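Local coordinates for methanol--corrinoid protein (Methanosarcina barkeri, PDB 2I2X), which carries a corrinoid prosthetic group that takes up the methyl group of methanol and passes it on toward coenzyme M in methanogenesis, at residues P162-I176 with E193-P206. Residues are numbered along the deposited sequence; the frame is centred on the assembly and turned at random.
Sequences PAEEVLAAVQKEKPI and EVNDMLLENGIKIP
A163 and V194 bring the backbones closest where helix 164-173 and residues 193-199 of helix 190-199 meet, their axes passing 9.7 Å apart and crossing at -49°, a worked example of how neighbouring helices of a Rossmann-like domain pack on one face of a parallel sheet. At the N-cap of the first helix, A163 sets its CB 3.9 Å from CG2 of V194, and the lack of a longer side chain suits this near approach. M197, bent at chi2 and chi3, curls its thioether back over the start of that helix and lays CE beside CB of L167. With CG anti to the backbone N (chi1 -165°), L167 brings CD2 against CD2 of L198, ND2 and CB of N201, and CD1 of I203, the last at 3.8 Å. Were L167 cut back to an alanine, L198, N201 and I203 would probably lose the methyl they share and a gap open between them, while M197 CE would keep CB but lose CG beside it. Further along, V170 CG1 and I205 CD1 meet tip to tip at 3.8 Å, and the ring of P175 reaches the same CD1 through CG, 3.9 Å away. The chain reaches I205 through a Schellman motif with G202 at C-prime, in which I203 N is bonded to L198 O. V166, V170, V194 and L198 all rest on L178 of strand 177-181, the strand between the two helices in sequence, while I176 and P206 lead into strands 177-181 and 207-210 and touch I241 of helix 233-242.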
ATOM      1  N   PRO B 162       8.273  33.578  -0.215  1.00 64.27           N
ATOM      2  CA  PRO B 162       9.734  33.324  -0.159  1.00 64.72           C
ATOM      3  C   PRO B 162      10.529  33.423   1.160  1.00 65.17           C
ATOM      4  O   PRO B 162      11.746  33.244   1.127  1.00 65.23           O
ATOM      5  CB  PRO B 162      10.308  34.325  -1.188  1.00 64.60           C
ATOM      6  CG  PRO B 162       9.119  34.939  -1.881  1.00 64.38           C
ATOM      7  CD  PRO B 162       7.992  34.848  -0.901  1.00 64.38           C
ATOM      8  N   ALA B 163       9.884  33.686   2.293  1.00 65.84           N
ATOM      9  CA  ALA B 163      10.581  33.781   3.604  1.00 66.84           C
ATOM     10  C   ALA B 163      11.174  35.160   3.932  1.00 67.48           C
ATOM     11  O   ALA B 163      10.812  35.736   4.960  1.00 67.39           O
ATOM     12  CB  ALA B 163      11.625  32.656   3.801  1.00 66.63           C
ATOM     13  N   GLU B 164      12.067  35.686   3.078  1.00 68.41           N
ATOM     14  CA  GLU B 164      12.512  37.100   3.166  1.00 69.35           C
ATOM     15  C   GLU B 164      11.301  38.001   3.370  1.00 69.50           C
ATOM     16  O   GLU B 164      11.369  39.031   4.049  1.00 69.79           O
ATOM     17  CB  GLU B 164      13.222  37.576   1.882  1.00 69.56           C
ATOM     18  CG  GLU B 164      14.692  37.202   1.730  1.00 70.60           C
ATOM     19  CD  GLU B 164      14.898  35.805   1.136  1.00 72.64           C
ATOM     20  OE1 GLU B 164      14.043  35.330   0.343  1.00 72.23           O
ATOM     21  OE2 GLU B 164      15.932  35.178   1.463  1.00 73.69           O
ATOM     22  N   GLU B 165      10.202  37.576   2.756  1.00 69.54           N
ATOM     23  CA  GLU B 165       8.955  38.306   2.689  1.00 69.46           C
ATOM     24  C   GLU B 165       8.102  38.074   3.924  1.00 69.44           C
ATOM     25  O   GLU B 165       7.281  38.922   4.292  1.00 69.31           O
ATOM     26  CB  GLU B 165       8.201  37.812   1.473  1.00 69.31           C
ATOM     27  CG  GLU B 165       7.590  38.891   0.659  1.00 69.77           C
ATOM     28  CD  GLU B 165       6.972  38.347  -0.598  1.00 69.56           C
ATOM     29  OE1 GLU B 165       7.722  38.104  -1.578  1.00 67.88           O
ATOM     30  OE2 GLU B 165       5.735  38.168  -0.587  1.00 69.65           O
ATOM     31  N   VAL B 166       8.296  36.910   4.542  1.00 69.64           N
ATOM     32  CA  VAL B 166       7.606  36.548   5.780  1.00 69.84           C
ATOM     33  C   VAL B 166       8.230  37.380   6.887  1.00 70.15           C
ATOM     34  O   VAL B 166       7.526  37.979   7.703  1.00 70.31           O
ATOM     35  CB  VAL B 166       7.718  35.024   6.099  1.00 69.75           C
ATOM     36  CG1 VAL B 166       6.900  34.661   7.328  1.00 69.19           C
ATOM     37  CG2 VAL B 166       7.257  34.193   4.917  1.00 69.33           C
ATOM     38  N   LEU B 167       9.560  37.417   6.878  1.00 70.36           N
ATOM     39  CA  LEU B 167      10.355  38.272   7.751  1.00 70.46           C
ATOM     40  C   LEU B 167       9.830  39.709   7.703  1.00 70.37           C
ATOM     41  O   LEU B 167       9.396  40.251   8.720  1.00 70.04           O
ATOM     42  CB  LEU B 167      11.823  38.198   7.303  1.00 70.59           C
ATOM     43  CG  LEU B 167      13.018  38.672   8.137  1.00 70.72           C
ATOM     44  CD1 LEU B 167      13.486  40.032   7.636  1.00 71.80           C
ATOM     45  CD2 LEU B 167      12.747  38.668   9.652  1.00 70.86           C
ATOM     46  N   ALA B 168       9.834  40.288   6.502  1.00 70.43           N
ATOM     47  CA  ALA B 168       9.381  41.654   6.271  1.00 70.71           C
ATOM     48  C   ALA B 168       7.967  41.912   6.790  1.00 71.07           C
ATOM     49  O   ALA B 168       7.703  42.965   7.364  1.00 71.27           O
ATOM     50  CB  ALA B 168       9.485  42.011   4.794  1.00 70.54           C
ATOM     51  N   ALA B 169       7.057  40.962   6.599  1.00 71.32           N
ATOM     52  CA  ALA B 169       5.701  41.149   7.096  1.00 71.54           C
ATOM     53  C   ALA B 169       5.648  41.046   8.624  1.00 71.64           C
ATOM     54  O   ALA B 169       5.015  41.869   9.283  1.00 71.69           O
ATOM     55  CB  ALA B 169       4.745  40.177   6.445  1.00 71.53           C
ATOM     56  N   VAL B 170       6.336  40.054   9.180  1.00 71.72           N
ATOM     57  CA  VAL B 170       6.373  39.857  10.630  1.00 71.95           C
ATOM     58  C   VAL B 170       6.998  41.071  11.333  1.00 72.19           C
ATOM     59  O   VAL B 170       6.583  41.449  12.434  1.00 72.19           O
ATOM     60  CB  VAL B 170       7.127  38.554  11.016  1.00 72.06           C
ATOM     61  CG1 VAL B 170       7.105  38.332  12.528  1.00 71.98           C
ATOM     62  CG2 VAL B 170       6.513  37.350  10.311  1.00 71.88           C
ATOM     63  N   GLN B 171       7.989  41.679  10.683  1.00 72.36           N
ATOM     64  CA  GLN B 171       8.587  42.922  11.168  1.00 72.18           C
ATOM     65  C   GLN B 171       7.560  44.051  11.206  1.00 72.16           C
ATOM     66  O   GLN B 171       7.346  44.636  12.268  1.00 72.26           O
ATOM     67  CB  GLN B 171       9.825  43.303  10.344  1.00 72.15           C
ATOM     68  CG  GLN B 171      11.070  42.492  10.732  1.00 72.04           C
ATOM     69  CD  GLN B 171      12.232  42.618   9.752  1.00 72.14           C
ATOM     70  OE1 GLN B 171      12.068  43.019   8.596  1.00 72.17           O
ATOM     71  NE2 GLN B 171      13.418  42.256  10.216  1.00 72.43           N
ATOM     72  N   LYS B 172       6.898  44.319  10.074  1.00 71.98           N
ATOM     73  CA  LYS B 172       5.958  45.454   9.966  1.00 71.81           C
ATOM     74  C   LYS B 172       4.749  45.355  10.897  1.00 71.22           C
ATOM     75  O   LYS B 172       4.380  46.330  11.537  1.00 71.23           O
ATOM     76  CB  LYS B 172       5.441  45.673   8.524  1.00 72.00           C
ATOM     77  CG  LYS B 172       6.446  45.529   7.375  1.00 73.19           C
ATOM     78  CD  LYS B 172       7.754  46.280   7.608  1.00 75.98           C
ATOM     79  CE  LYS B 172       8.827  45.836   6.617  1.00 76.73           C
ATOM     80  NZ  LYS B 172      10.129  45.608   7.316  1.00 77.53           N
ATOM     81  N   GLU B 173       4.131  44.182  10.955  1.00 70.70           N
ATOM     82  CA  GLU B 173       2.804  44.048  11.557  1.00 70.08           C
ATOM     83  C   GLU B 173       2.884  43.635  13.006  1.00 69.63           C
ATOM     84  O   GLU B 173       1.866  43.636  13.707  1.00 69.29           O
ATOM     85  CB  GLU B 173       1.984  43.017  10.786  1.00 70.35           C
ATOM     86  CG  GLU B 173       2.069  43.161   9.270  1.00 70.22           C
ATOM     87  CD  GLU B 173       1.194  44.269   8.719  1.00 69.67           C
ATOM     88  OE1 GLU B 173       0.284  44.739   9.435  1.00 70.07           O
ATOM     89  OE2 GLU B 173       1.410  44.654   7.556  1.00 69.35           O
ATOM     90  N   LYS B 174       4.104  43.293  13.431  1.00 69.15           N
ATOM     91  CA  LYS B 174       4.400  42.764  14.765  1.00 68.85           C
ATOM     92  C   LYS B 174       3.262  41.864  15.237  1.00 68.29           C
ATOM     93  O   LYS B 174       2.527  42.201  16.171  1.00 68.27           O
ATOM     94  CB  LYS B 174       4.718  43.883  15.771  1.00 69.11           C
ATOM     95  CG  LYS B 174       6.177  44.352  15.771  1.00 69.49           C
ATOM     96  CD  LYS B 174       6.339  45.656  16.569  1.00 70.65           C
ATOM     97  CE  LYS B 174       7.702  46.313  16.328  1.00 71.23           C
ATOM     98  NZ  LYS B 174       7.577  47.778  16.027  1.00 70.94           N
ATOM     99  N   PRO B 175       3.106  40.715  14.566  1.00 67.64           N
ATOM    100  CA  PRO B 175       2.003  39.824  14.855  1.00 67.03           C
ATOM    101  C   PRO B 175       2.291  39.002  16.104  1.00 66.37           C
ATOM    102  O   PRO B 175       3.447  38.886  16.530  1.00 66.63           O
ATOM    103  CB  PRO B 175       1.966  38.923  13.624  1.00 66.97           C
ATOM    104  CG  PRO B 175       3.388  38.847  13.187  1.00 67.33           C
ATOM    105  CD  PRO B 175       3.985  40.183  13.508  1.00 67.61           C
ATOM    106  N   ILE B 176       1.245  38.440  16.687  1.00 65.30           N
ATOM    107  CA  ILE B 176       1.395  37.582  17.850  1.00 64.47           C
ATOM    108  C   ILE B 176       1.694  36.135  17.432  1.00 63.73           C
ATOM    109  O   ILE B 176       2.245  35.340  18.212  1.00 63.54           O
ATOM    110  CB  ILE B 176       0.132  37.635  18.727  1.00 64.80           C
ATOM    111  CG1 ILE B 176      -1.131  37.534  17.854  1.00 64.56           C
ATOM    112  CG2 ILE B 176       0.136  38.932  19.564  1.00 65.04           C
ATOM    113  CD1 ILE B 176      -2.264  36.752  18.484  1.00 66.06           C
ATOM    114  N   GLU B 193      13.648  27.248   6.332  1.00 72.92           N
ATOM    115  CA  GLU B 193      14.044  28.603   5.962  1.00 73.96           C
ATOM    116  C   GLU B 193      13.397  29.658   6.837  1.00 74.19           C
ATOM    117  O   GLU B 193      14.100  30.466   7.435  1.00 74.52           O
ATOM    118  CB  GLU B 193      13.738  28.888   4.496  1.00 74.15           C
ATOM    119  CG  GLU B 193      14.960  28.850   3.604  1.00 75.97           C
ATOM    120  CD  GLU B 193      14.661  29.347   2.199  1.00 78.35           C
ATOM    121  OE1 GLU B 193      14.085  28.564   1.400  1.00 79.03           O
ATOM    122  OE2 GLU B 193      15.009  30.518   1.901  1.00 78.13           O
ATOM    123  N   VAL B 194      12.068  29.622   6.929  1.00 74.50           N
ATOM    124  CA  VAL B 194      11.306  30.579   7.741  1.00 74.71           C
ATOM    125  C   VAL B 194      11.751  30.594   9.207  1.00 74.82           C
ATOM    126  O   VAL B 194      12.100  31.648   9.729  1.00 74.82           O
ATOM    127  CB  VAL B 194       9.772  30.358   7.619  1.00 74.66           C
ATOM    128  CG1 VAL B 194       9.012  31.189   8.644  1.00 74.31           C
ATOM    129  CG2 VAL B 194       9.304  30.706   6.212  1.00 74.79           C
ATOM    130  N   ASN B 195      11.756  29.427   9.849  1.00 75.14           N
ATOM    131  CA  ASN B 195      12.141  29.309  11.257  1.00 75.46           C
ATOM    132  C   ASN B 195      13.540  29.855  11.572  1.00 75.83           C
ATOM    133  O   ASN B 195      13.695  30.711  12.445  1.00 75.60           O
ATOM    134  CB  ASN B 195      12.019  27.859  11.728  1.00 75.14           C
ATOM    135  CG  ASN B 195      12.616  27.646  13.101  1.00 74.81           C
ATOM    136  OD1 ASN B 195      13.812  27.388  13.239  1.00 73.69           O
ATOM    137  ND2 ASN B 195      11.785  27.754  14.125  1.00 73.86           N
ATOM    138  N   ASP B 196      14.541  29.336  10.859  1.00 76.47           N
ATOM    139  CA  ASP B 196      15.934  29.764  10.991  1.00 76.91           C
ATOM    140  C   ASP B 196      16.058  31.262  10.783  1.00 77.49           C
ATOM    141  O   ASP B 196      16.682  31.953  11.584  1.00 77.93           O
ATOM    142  CB  ASP B 196      16.832  29.042   9.974  1.00 76.71           C
ATOM    143  CG  ASP B 196      16.855  27.538  10.165  1.00 76.16           C
ATOM    144  OD1 ASP B 196      16.169  27.027  11.073  1.00 75.56           O
ATOM    145  OD2 ASP B 196      17.565  26.863   9.398  1.00 75.92           O
ATOM    146  N   MET B 197      15.439  31.755   9.715  1.00 77.90           N
ATOM    147  CA  MET B 197      15.544  33.153   9.316  1.00 78.47           C
ATOM    148  C   MET B 197      14.739  34.115  10.209  1.00 78.76           C
ATOM    149  O   MET B 197      14.736  35.325   9.983  1.00 78.86           O
ATOM    150  CB  MET B 197      15.120  33.287   7.856  1.00 78.50           C
ATOM    151  CG  MET B 197      15.692  34.476   7.131  1.00 78.99           C
ATOM    152  SD  MET B 197      14.445  35.166   6.044  1.00 80.39           S
ATOM    153  CE  MET B 197      13.030  35.145   7.144  1.00 80.39           C
ATOM    154  N   LEU B 198      14.060  33.578  11.218  1.00 79.17           N
ATOM    155  CA  LEU B 198      13.428  34.405  12.239  1.00 79.61           C
ATOM    156  C   LEU B 198      14.310  34.467  13.471  1.00 79.84           C
ATOM    157  O   LEU B 198      14.474  35.528  14.066  1.00 79.80           O
ATOM    158  CB  LEU B 198      12.040  33.883  12.611  1.00 79.70           C
ATOM    159  CG  LEU B 198      10.851  34.162  11.684  1.00 80.00           C
ATOM    160  CD1 LEU B 198       9.552  33.836  12.414  1.00 80.42           C
ATOM    161  CD2 LEU B 198      10.821  35.606  11.168  1.00 80.60           C
ATOM    162  N   LEU B 199      14.862  33.314  13.841  1.00 80.22           N
ATOM    163  CA  LEU B 199      15.857  33.204  14.905  1.00 80.67           C
ATOM    164  C   LEU B 199      17.155  33.944  14.550  1.00 81.04           C
ATOM    165  O   LEU B 199      17.761  34.584  15.414  1.00 81.11           O
ATOM    166  CB  LEU B 199      16.179  31.732  15.186  1.00 80.68           C
ATOM    167  CG  LEU B 199      15.090  30.738  15.594  1.00 80.31           C
ATOM    168  CD1 LEU B 199      15.696  29.338  15.661  1.00 79.66           C
ATOM    169  CD2 LEU B 199      14.441  31.134  16.924  1.00 79.98           C
ATOM    170  N   GLU B 200      17.574  33.845  13.287  1.00 81.34           N
ATOM    171  CA  GLU B 200      18.734  34.587  12.771  1.00 81.80           C
ATOM    172  C   GLU B 200      18.436  36.082  12.636  1.00 81.61           C
ATOM    173  O   GLU B 200      19.314  36.878  12.297  1.00 81.54           O
ATOM    174  CB  GLU B 200      19.193  34.023  11.423  1.00 82.02           C
ATOM    175  CG  GLU B 200      19.898  32.673  11.506  1.00 83.50           C
ATOM    176  CD  GLU B 200      20.271  32.121  10.134  1.00 85.33           C
ATOM    177  OE1 GLU B 200      19.362  31.875   9.304  1.00 85.81           O
ATOM    178  OE2 GLU B 200      21.483  31.930   9.893  1.00 86.16           O
ATOM    179  N   ASN B 201      17.186  36.448  12.892  1.00 81.48           N
ATOM    180  CA  ASN B 201      16.797  37.840  12.970  1.00 81.28           C
ATOM    181  C   ASN B 201      16.184  38.152  14.332  1.00 81.06           C
ATOM    182  O   ASN B 201      15.549  39.197  14.519  1.00 81.20           O
ATOM    183  CB  ASN B 201      15.835  38.184  11.841  1.00 81.37           C
ATOM    184  CG  ASN B 201      16.259  39.422  11.089  1.00 81.94           C
ATOM    185  OD1 ASN B 201      17.339  39.462  10.496  1.00 82.30           O
ATOM    186  ND2 ASN B 201      15.412  40.444  11.105  1.00 82.40           N
ATOM    187  N   GLY B 202      16.374  37.222  15.270  1.00 80.57           N
ATOM    188  CA  GLY B 202      16.009  37.401  16.674  1.00 79.99           C
ATOM    189  C   GLY B 202      14.536  37.589  16.970  1.00 79.56           C
ATOM    190  O   GLY B 202      14.163  38.454  17.759  1.00 79.47           O
ATOM    191  N   ILE B 203      13.689  36.781  16.343  1.00 79.24           N
ATOM    192  CA  ILE B 203      12.256  36.842  16.625  1.00 78.77           C
ATOM    193  C   ILE B 203      11.802  35.535  17.278  1.00 78.22           C
ATOM    194  O   ILE B 203      12.306  34.458  16.942  1.00 78.02           O
ATOM    195  CB  ILE B 203      11.423  37.243  15.377  1.00 78.79           C
ATOM    196  CG1 ILE B 203      12.124  38.397  14.631  1.00 78.87           C
ATOM    197  CG2 ILE B 203      10.006  37.650  15.804  1.00 79.00           C
ATOM    198  CD1 ILE B 203      11.550  38.762  13.266  1.00 78.62           C
ATOM    199  N   LYS B 204      10.875  35.649  18.230  1.00 77.57           N
ATOM    200  CA  LYS B 204      10.489  34.515  19.073  1.00 77.07           C
ATOM    201  C   LYS B 204       8.960  34.377  19.250  1.00 76.28           C
ATOM    202  O   LYS B 204       8.465  34.009  20.326  1.00 76.55           O
ATOM    203  CB  LYS B 204      11.235  34.565  20.429  1.00 77.24           C
ATOM    204  CG  LYS B 204      11.548  33.178  21.040  1.00 77.98           C
ATOM    205  CD  LYS B 204      10.542  32.765  22.131  1.00 78.75           C
ATOM    206  CE  LYS B 204       9.965  31.349  21.914  1.00 79.05           C
ATOM    207  NZ  LYS B 204      10.895  30.216  22.205  1.00 77.78           N
ATOM    208  N   ILE B 205       8.215  34.673  18.188  1.00 75.04           N
ATOM    209  CA  ILE B 205       6.774  34.404  18.179  1.00 73.64           C
ATOM    210  C   ILE B 205       6.514  32.951  17.751  1.00 72.38           C
ATOM    211  O   ILE B 205       7.329  32.360  17.028  1.00 72.28           O
ATOM    212  CB  ILE B 205       5.973  35.424  17.305  1.00 73.82           C
ATOM    213  CG1 ILE B 205       6.244  35.218  15.807  1.00 73.45           C
ATOM    214  CG2 ILE B 205       6.243  36.884  17.778  1.00 74.04           C
ATOM    215  CD1 ILE B 205       5.256  35.932  14.890  1.00 73.56           C
ATOM    216  N   PRO B 206       5.396  32.356  18.216  1.00 71.07           N
ATOM    217  CA  PRO B 206       5.125  30.979  17.798  1.00 69.90           C
ATOM    218  C   PRO B 206       4.809  30.904  16.307  1.00 68.66           C
ATOM    219  O   PRO B 206       4.192  31.815  15.742  1.00 68.37           O
ATOM    220  CB  PRO B 206       3.895  30.584  18.628  1.00 69.94           C
ATOM    221  CG  PRO B 206       3.759  31.633  19.669  1.00 70.45           C
ATOM    222  CD  PRO B 206       4.349  32.875  19.112  1.00 70.87           C
TER